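Local structure of triacylglycerol lipase (Clostridium botulinum, 5AH1) at residues 335-347 with 351-365. The protein hydrolyses ester bonds as a zinc-binding alpha/beta-hydrolase of the triacylglycerol lipase class, and also attacks synthetic polyesters. Sequence-based numbering, arbitrary orientation.
With K (potassium ion), chain C.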
ATOM      1  N   ALA A 335       0.118 -16.060   5.497  1.00  9.17           N
ATOM      2  CA  ALA A 335       1.091 -16.702   6.376  1.00  9.39           C
ATOM      3  C   ALA A 335       0.430 -17.285   7.632  1.00  9.61           C
ATOM      4  O   ALA A 335       1.091 -17.513   8.644  1.00 10.86           O
ATOM      5  CB  ALA A 335       2.238 -15.759   6.740  1.00 10.87           C
ATOM      6  N   THR A 336      -0.869 -17.557   7.543  1.00  9.54           N
ATOM      7  CA  THR A 336      -1.597 -18.278   8.578  1.00  9.37           C
ATOM      8  C   THR A 336      -2.026 -19.670   8.120  1.00 10.68           C
ATOM      9  O   THR A 336      -2.049 -19.983   6.922  1.00 11.20           O
ATOM     10  CB  THR A 336      -2.864 -17.522   9.014  1.00  9.69           C
ATOM     11  OG1 THR A 336      -3.698 -17.271   7.886  1.00 10.48           O
ATOM     12  CG2 THR A 336      -2.512 -16.196   9.678  1.00 10.63           C
ATOM     13  N   LYS A 337      -2.383 -20.497   9.099  1.00 10.97           N
ATOM     14  CA  LYS A 337      -2.995 -21.803   8.881  1.00 12.62           C
ATOM     15  C   LYS A 337      -4.208 -21.905   9.782  1.00 13.43           C
ATOM     16  O   LYS A 337      -4.333 -21.168  10.758  1.00 12.44           O
ATOM     17  CB  LYS A 337      -2.014 -22.928   9.227  1.00 15.24           C
ATOM     18  CG  LYS A 337      -1.501 -22.876  10.656  1.00 18.69           C
ATOM     19  CD  LYS A 337      -0.508 -23.970  10.970  1.00 22.40           C
ATOM     20  CE  LYS A 337      -0.015 -23.832  12.405  1.00 25.46           C
ATOM     21  NZ  LYS A 337       1.036 -24.831  12.764  1.00 27.29           N
ATOM     22  N   GLU A 338      -5.112 -22.813   9.452  1.00 15.02           N
ATOM     23  CA  GLU A 338      -6.313 -23.004  10.252  1.00 17.40           C
ATOM     24  C   GLU A 338      -6.014 -23.898  11.451  1.00 18.61           C
ATOM     25  O   GLU A 338      -5.399 -24.955  11.310  1.00 20.59           O
ATOM     26  CB  GLU A 338      -7.430 -23.620   9.401  1.00 20.54           C
ATOM     27  CG  GLU A 338      -8.742 -23.808  10.166  1.00 23.55           C
ATOM     28  CD  GLU A 338      -9.919 -24.175   9.275  1.00 26.45           C
ATOM     29  OE1 GLU A 338      -9.874 -23.895   8.052  1.00 27.04           O
ATOM     30  OE2 GLU A 338     -10.897 -24.739   9.810  1.00 27.63           O
ATOM     31  N   SER A 339      -6.437 -23.459  12.631  1.00 18.15           N
ATOM     32  CA  SER A 339      -6.409 -24.297  13.816  1.00 20.47           C
ATOM     33  C   SER A 339      -7.491 -25.364  13.707  1.00 21.85           C
ATOM     34  O   SER A 339      -8.674 -25.046  13.598  1.00 23.01           O
ATOM     35  CB  SER A 339      -6.652 -23.458  15.060  1.00 22.24           C
ATOM     36  OG  SER A 339      -6.906 -24.298  16.170  1.00 23.76           O
ATOM     37  N   ILE A 340      -7.101 -26.629  13.755  1.00 22.90           N
ATOM     38  CA  ILE A 340      -8.077 -27.713  13.620  1.00 24.85           C
ATOM     39  C   ILE A 340      -8.953 -27.866  14.873  1.00 23.93           C
ATOM     40  O   ILE A 340      -9.937 -28.601  14.869  1.00 25.57           O
ATOM     41  CB  ILE A 340      -7.387 -29.055  13.303  1.00 27.24           C
ATOM     42  CG1 ILE A 340      -6.486 -29.489  14.466  1.00 28.99           C
ATOM     43  CG2 ILE A 340      -6.587 -28.932  12.007  1.00 27.38           C
ATOM     44  CD1 ILE A 340      -5.859 -30.867  14.276  1.00 29.75           C
ATOM     45  N   LEU A 341      -8.593 -27.177  15.948  1.00 20.27           N
ATOM     46  CA  LEU A 341      -9.355 -27.251  17.182  1.00 19.49           C
ATOM     47  C   LEU A 341     -10.544 -26.288  17.172  1.00 17.14           C
ATOM     48  O   LEU A 341     -11.653 -26.655  17.540  1.00 16.92           O
ATOM     49  CB  LEU A 341      -8.441 -26.939  18.362  1.00 21.48           C
ATOM     50  CG  LEU A 341      -9.031 -27.177  19.747  1.00 22.62           C
ATOM     51  CD1 LEU A 341      -9.328 -28.649  19.970  1.00 22.56           C
ATOM     52  CD2 LEU A 341      -8.049 -26.659  20.790  1.00 23.73           C
ATOM     53  N   THR A 342     -10.310 -25.051  16.751  1.00 15.19           N
ATOM     54  CA  THR A 342     -11.333 -24.005  16.827  1.00 15.43           C
ATOM     55  C   THR A 342     -11.793 -23.447  15.480  1.00 15.55           C
ATOM     56  O   THR A 342     -12.794 -22.726  15.429  1.00 16.21           O
ATOM     57  CB  THR A 342     -10.805 -22.793  17.581  1.00 15.26           C
ATOM     58  OG1 THR A 342      -9.640 -22.308  16.905  1.00 15.42           O
ATOM     59  CG2 THR A 342     -10.482 -23.134  19.033  1.00 16.63           C
ATOM     60  N   GLY A 343     -11.060 -23.715  14.407  1.00 14.42           N
ATOM     61  CA  GLY A 343     -11.366 -23.100  13.134  1.00 13.29           C
ATOM     62  C   GLY A 343     -10.755 -21.719  12.958  1.00 12.46           C
ATOM     63  O   GLY A 343     -10.826 -21.147  11.872  1.00 13.52           O
ATOM     64  N   HIS A 344     -10.150 -21.174  14.007  1.00 11.76           N
ATOM     65  CA  HIS A 344      -9.488 -19.877  13.908  1.00 10.93           C
ATOM     66  C   HIS A 344      -8.226 -20.007  13.064  1.00 11.19           C
ATOM     67  O   HIS A 344      -7.650 -21.087  12.965  1.00 13.50           O
ATOM     68  CB  HIS A 344      -9.110 -19.357  15.289  1.00 12.16           C
ATOM     69  CG  HIS A 344     -10.289 -19.073  16.161  1.00 13.27           C
ATOM     70  ND1 HIS A 344     -10.246 -19.194  17.533  1.00 14.40           N
ATOM     71  CD2 HIS A 344     -11.544 -18.670  15.856  1.00 14.62           C
ATOM     72  CE1 HIS A 344     -11.427 -18.881  18.036  1.00 14.94           C
ATOM     73  NE2 HIS A 344     -12.234 -18.562  17.040  1.00 15.10           N
ATOM     74  N   SER A 345      -7.806 -18.900  12.449  1.00 10.19           N
ATOM     75  CA  SER A 345      -6.514 -18.838  11.760  1.00 10.58           C
ATOM     76  C   SER A 345      -5.442 -18.354  12.722  1.00 10.64           C
ATOM     77  O   SER A 345      -5.665 -17.424  13.502  1.00 11.88           O
ATOM     78  CB  SER A 345      -6.557 -17.921  10.538  1.00 11.18           C
ATOM     79  OG  SER A 345      -7.255 -18.518   9.457  1.00 12.08           O
ATOM     80  N   VAL A 346      -4.284 -18.995  12.664  1.00 10.37           N
ATOM     81  CA  VAL A 346      -3.154 -18.675  13.523  1.00 11.17           C
ATOM     82  C   VAL A 346      -1.878 -18.573  12.709  1.00 11.13           C
ATOM     83  O   VAL A 346      -1.770 -19.134  11.619  1.00 10.97           O
ATOM     84  CB  VAL A 346      -2.972 -19.726  14.629  1.00 12.71           C
ATOM     85  CG1 VAL A 346      -4.208 -19.771  15.482  1.00 13.42           C
ATOM     86  CG2 VAL A 346      -2.689 -21.091  14.042  1.00 13.70           C
ATOM     87  N   ALA A 347      -0.905 -17.834  13.224  1.00 12.35           N
ATOM     88  CA  ALA A 347       0.362 -17.672  12.518  1.00 14.01           C
ATOM     89  C   ALA A 347       1.044 -19.001  12.228  1.00 14.43           C
ATOM     90  O   ALA A 347       1.090 -19.881  13.096  1.00 15.74           O
ATOM     91  CB  ALA A 347       1.291 -16.819  13.350  1.00 14.54           C
ATOM     92  N   PRO A 351       7.233 -18.923   8.543  1.00 13.90           N
ATOM     93  CA  PRO A 351       6.889 -17.870   7.583  1.00 13.57           C
ATOM     94  C   PRO A 351       6.481 -16.536   8.209  1.00 12.55           C
ATOM     95  O   PRO A 351       6.796 -15.491   7.658  1.00 13.26           O
ATOM     96  CB  PRO A 351       5.715 -18.487   6.808  1.00 15.47           C
ATOM     97  CG  PRO A 351       5.900 -19.956   6.958  1.00 17.04           C
ATOM     98  CD  PRO A 351       6.428 -20.138   8.332  1.00 15.78           C
ATOM     99  N   MET A 352       5.776 -16.562   9.335  0.81 11.84           N
ATOM    100  CA  MET A 352       5.258 -15.326   9.935  0.81 11.87           C
ATOM    101  C   MET A 352       6.257 -14.662  10.870  0.81 11.72           C
ATOM    102  O   MET A 352       6.721 -15.272  11.825  0.81 12.72           O
ATOM    103  CB  MET A 352       3.968 -15.612  10.715  0.81 12.25           C
ATOM    104  CG  MET A 352       3.262 -14.369  11.239  0.81 12.23           C
ATOM    105  SD  MET A 352       2.387 -13.437   9.975  0.81 11.10           S
ATOM    106  CE  MET A 352       0.906 -14.416   9.814  0.81 11.32           C
ATOM    107  N   ASN A 353       6.573 -13.402  10.599  1.00 11.71           N
ATOM    108  CA  ASN A 353       7.384 -12.608  11.501  1.00 12.60           C
ATOM    109  C   ASN A 353       6.747 -12.657  12.894  1.00 12.01           C
ATOM    110  O   ASN A 353       5.555 -12.412  13.020  1.00 12.09           O
ATOM    111  CB  ASN A 353       7.394 -11.167  10.998  1.00 13.24           C
ATOM    112  CG  ASN A 353       8.417 -10.290  11.701  1.00 14.97           C
ATOM    113  OD1 ASN A 353       8.674 -10.440  12.894  1.00 15.82           O
ATOM    114  ND2 ASN A 353       8.979  -9.337  10.963  1.00 15.52           N
ATOM    115  N   PRO A 354       7.521 -12.995  13.941  1.00 11.74           N
ATOM    116  CA  PRO A 354       6.944 -13.034  15.298  1.00 12.05           C
ATOM    117  C   PRO A 354       6.239 -11.737  15.724  1.00 12.49           C
ATOM    118  O   PRO A 354       5.307 -11.792  16.526  1.00 12.35           O
ATOM    119  CB  PRO A 354       8.160 -13.343  16.175  1.00 13.56           C
ATOM    120  CG  PRO A 354       9.053 -14.136  15.257  1.00 14.91           C
ATOM    121  CD  PRO A 354       8.913 -13.485  13.930  1.00 13.68           C
ATOM    122  N   ILE A 355       6.634 -10.602  15.155  1.00 12.72           N
ATOM    123  CA  ILE A 355       5.983  -9.325  15.445  1.00 14.26           C
ATOM    124  C   ILE A 355       4.505  -9.327  15.034  1.00 12.64           C
ATOM    125  O   ILE A 355       3.706  -8.558  15.567  1.00 13.36           O
ATOM    126  CB  ILE A 355       6.728  -8.126  14.755  1.00 18.68           C
ATOM    127  CG1 ILE A 355       6.290  -6.786  15.328  1.00 22.77           C
ATOM    128  CG2 ILE A 355       6.462  -8.067  13.267  1.00 19.14           C
ATOM    129  CD1 ILE A 355       6.653  -6.584  16.739  1.00 24.91           C
ATOM    130  N   PHE A 356       4.147 -10.214  14.112  1.00 11.06           N
ATOM    131  CA  PHE A 356       2.775 -10.310  13.609  1.00 11.06           C
ATOM    132  C   PHE A 356       2.003 -11.463  14.252  1.00 11.76           C
ATOM    133  O   PHE A 356       0.879 -11.737  13.871  1.00 12.62           O
ATOM    134  CB  PHE A 356       2.762 -10.520  12.082  1.00 11.19           C
ATOM    135  CG  PHE A 356       3.305  -9.367  11.284  1.00 11.81           C
ATOM    136  CD1 PHE A 356       3.020  -8.063  11.630  1.00 12.63           C
ATOM    137  CD2 PHE A 356       4.097  -9.605  10.173  1.00 12.33           C
ATOM    138  CE1 PHE A 356       3.518  -7.012  10.885  1.00 13.05           C
ATOM    139  CE2 PHE A 356       4.601  -8.558   9.423  1.00 14.00           C
ATOM    140  CZ  PHE A 356       4.315  -7.261   9.785  1.00 13.25           C
ATOM    141  N   TYR A 357       2.587 -12.165  15.216  1.00 11.60           N
ATOM    142  CA  TYR A 357       1.813 -13.209  15.884  1.00 12.19           C
ATOM    143  C   TYR A 357       0.510 -12.664  16.500  1.00 12.51           C
ATOM    144  O   TYR A 357      -0.559 -13.224  16.281  1.00 12.11           O
ATOM    145  CB  TYR A 357       2.627 -13.928  16.958  1.00 13.31           C
ATOM    146  CG  TYR A 357       3.737 -14.851  16.489  1.00 12.76           C
ATOM    147  CD1 TYR A 357       3.917 -15.184  15.151  1.00 13.24           C
ATOM    148  CD2 TYR A 357       4.603 -15.413  17.418  1.00 14.06           C
ATOM    149  CE1 TYR A 357       4.942 -16.035  14.759  1.00 13.98           C
ATOM    150  CE2 TYR A 357       5.622 -16.256  17.035  1.00 15.77           C
ATOM    151  CZ  TYR A 357       5.783 -16.577  15.719  1.00 15.06           C
ATOM    152  OH  TYR A 357       6.808 -17.424  15.369  1.00 15.43           O
ATOM    153  N   PRO A 358       0.584 -11.567  17.266  1.00 12.87           N
ATOM    154  CA  PRO A 358      -0.671 -11.152  17.906  1.00 12.87           C
ATOM    155  C   PRO A 358      -1.684 -10.578  16.920  1.00 11.15           C
ATOM    156  O   PRO A 358      -2.894 -10.776  17.089  1.00 12.43           O
ATOM    157  CB  PRO A 358      -0.223 -10.089  18.913  1.00 14.76           C
ATOM    158  CG  PRO A 358       1.086  -9.619  18.433  1.00 16.38           C
ATOM    159  CD  PRO A 358       1.737 -10.789  17.739  1.00 14.84           C
ATOM    160  N   THR A 359      -1.206  -9.877  15.898  1.00 11.09           N
ATOM    161  CA  THR A 359      -2.088  -9.286  14.912  1.00 10.36           C
ATOM    162  C   THR A 359      -2.744 -10.381  14.069  1.00 10.81           C
ATOM    163  O   THR A 359      -3.954 -10.345  13.829  1.00 10.99           O
ATOM    164  CB  THR A 359      -1.338  -8.275  14.035  1.00 10.21           C
ATOM    165  OG1 THR A 359      -0.165  -8.889  13.497  1.00 10.93           O
ATOM    166  CG2 THR A 359      -0.924  -7.062  14.863  1.00 11.45           C
ATOM    167  N   ALA A 360      -1.959 -11.358  13.622  1.00 11.04           N
ATOM    168  CA  ALA A 360      -2.499 -12.489  12.870  1.00 11.09           C
ATOM    169  C   ALA A 360      -3.509 -13.263  13.700  1.00 11.53           C
ATOM    170  O   ALA A 360      -4.549 -13.666  13.205  1.00 10.86           O
ATOM    171  CB  ALA A 360      -1.382 -13.411  12.437  1.00 11.70           C
ATOM    172  N   ASN A 361      -3.194 -13.483  14.969  1.00 10.65           N
ATOM    173  CA  ASN A 361      -4.059 -14.300  15.802  1.00 12.49           C
ATOM    174  C   ASN A 361      -5.353 -13.557  16.147  1.00 11.80           C
ATOM    175  O   ASN A 361      -6.420 -14.169  16.187  1.00 12.44           O
ATOM    176  CB  ASN A 361      -3.292 -14.802  17.029  1.00 14.66           C
ATOM    177  CG  ASN A 361      -2.132 -15.734  16.634  1.00 17.90           C
ATOM    178  OD1 ASN A 361      -2.116 -16.286  15.522  1.00 19.28           O
ATOM    179  ND2 ASN A 361      -1.151 -15.885  17.521  1.00 19.82           N
ATOM    180  N   LEU A 362      -5.285 -12.249  16.379  1.00 11.79           N
ATOM    181  CA  LEU A 362      -6.522 -11.507  16.620  1.00 12.90           C
ATOM    182  C   LEU A 362      -7.408 -11.419  15.381  1.00 11.91           C
ATOM    183  O   LEU A 362      -8.604 -11.643  15.466  1.00 11.82           O
ATOM    184  CB  LEU A 362      -6.245 -10.116  17.219  1.00 16.38           C
ATOM    185  CG  LEU A 362      -5.818 -10.105  18.697  1.00 20.44           C
ATOM    186  CD1 LEU A 362      -5.887  -8.712  19.254  1.00 21.76           C
ATOM    187  CD2 LEU A 362      -6.642 -11.058  19.592  1.00 22.41           C
ATOM    188  N   MET A 363      -6.838 -11.102  14.226  1.00 10.60           N
ATOM    189  CA  MET A 363      -7.629 -11.129  13.007  1.00  9.60           C
ATOM    190  C   MET A 363      -8.175 -12.536  12.750  1.00  9.47           C
ATOM    191  O   MET A 363      -9.271 -12.703  12.233  1.00 10.13           O
ATOM    192  CB  MET A 363      -6.789 -10.724  11.798  1.00  9.92           C
ATOM    193  CG  MET A 363      -6.658  -9.236  11.574  1.00 11.48           C
ATOM    194  SD  MET A 363      -5.810  -8.859  10.008  1.00 12.21           S
ATOM    195  CE  MET A 363      -4.207  -9.217  10.570  1.00 11.34           C
ATOM    196  N   GLY A 364      -7.387 -13.544  13.111  1.00  9.72           N
ATOM    197  CA  GLY A 364      -7.727 -14.929  12.837  1.00  9.87           C
ATOM    198  C   GLY A 364      -8.888 -15.473  13.649  1.00  9.52           C
ATOM    199  O   GLY A 364      -9.302 -16.616  13.440  1.00 10.53           O
ATOM    200  N   ARG A 365      -9.422 -14.666  14.559  0.53  9.93           N
ATOM    201  CA  ARG A 365     -10.610 -15.066  15.312  0.53 10.65           C
ATOM    202  C   ARG A 365     -11.624 -13.938  15.445  0.53 10.65           C
ATOM    203  O   ARG A 365     -12.555 -14.017  16.255  0.53 11.91           O
ATOM    204  CB  ARG A 365     -10.223 -15.566  16.699  0.53 11.50           C
ATOM    205  CG  ARG A 365      -9.661 -14.490  17.628  0.53 13.57           C
ATOM    206  CD  ARG A 365      -9.025 -15.123  18.859  0.53 15.86           C
ATOM    207  NE  ARG A 365      -7.920 -15.979  18.446  0.53 17.19           N
ATOM    208  CZ  ARG A 365      -7.430 -16.987  19.151  0.53 18.14           C
ATOM    209  NH1 ARG A 365      -7.951 -17.282  20.337  0.53 18.85           N
ATOM    210  NH2 ARG A 365      -6.421 -17.699  18.655  0.53 17.91           N
TER
HETATM  211  K     K C1456       8.416 -13.698   7.486  1.00 12.62           K
HETATM  212  O   HOH W   1      -6.681 -16.875  15.959  1.00 14.14           O
HETATM  213  O   HOH W   2       9.267 -15.010   9.355  1.00 16.39           O
HETATM  214  O   HOH W   3       9.716 -12.088   8.769  1.00 16.11           O
HETATM  215  O   HOH W   4      10.633 -14.280   6.353  1.00 21.68           O
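Arg-365 lays its CB over the middle of the His-344 imidazole, a CH-pi contact with CB 3.4 Å from the ring centroid. Its CG stands between the backbone N and the carbonyl carbon (chi1 68°), and with a bend at chi3, in the conformer described, ND1 of His-344 lies over one face of the guanidinium, the two planes 36° apart. Thr-342 CB lies against the opposite face of the imidazole, toward the rim.

Beneath this pair the chains meet through backbone: Ser-345 N donates to Gly-364 O at 2.9 Å, while Gly-364 CA makes a CA-H...O contact of 3.3 Å with Ser-345 O. One water donates to both Ser-345 O and Asn-361 O, tying strand to helix, and in that same conformer of Arg-365 it also accepts from NH2.

One turn back along the helix, Asn-361 OD1 takes the N-H of Ala-347 at 3.0 Å, in the carbonyl plane and with an angle of 155° at the hydrogen. The side-chain amide thus acts as a backbone-like acceptor for the strand. Beyond it contacts become apolar: Ala-347 CB rests 3.6 Å from Tyr-357 CD1 and also against CG of Met-352, whose chain, in the conformer described, bends at chi2 and chi3 to bring CE within 3.6 Å of Ala-335 CB.

Pro-351 O binds a potassium ion together with Asp-425, Asp-428 and three waters. Strand 345-347 runs antiparallel to helix 357-363, their short axes approaching to 6.6 Å, and pairs with strand 336-338 in a two-stranded hairpin separate from the main parallel sheet; other side chains of the 351-365 segment pack on helices 235-239 and 242-257.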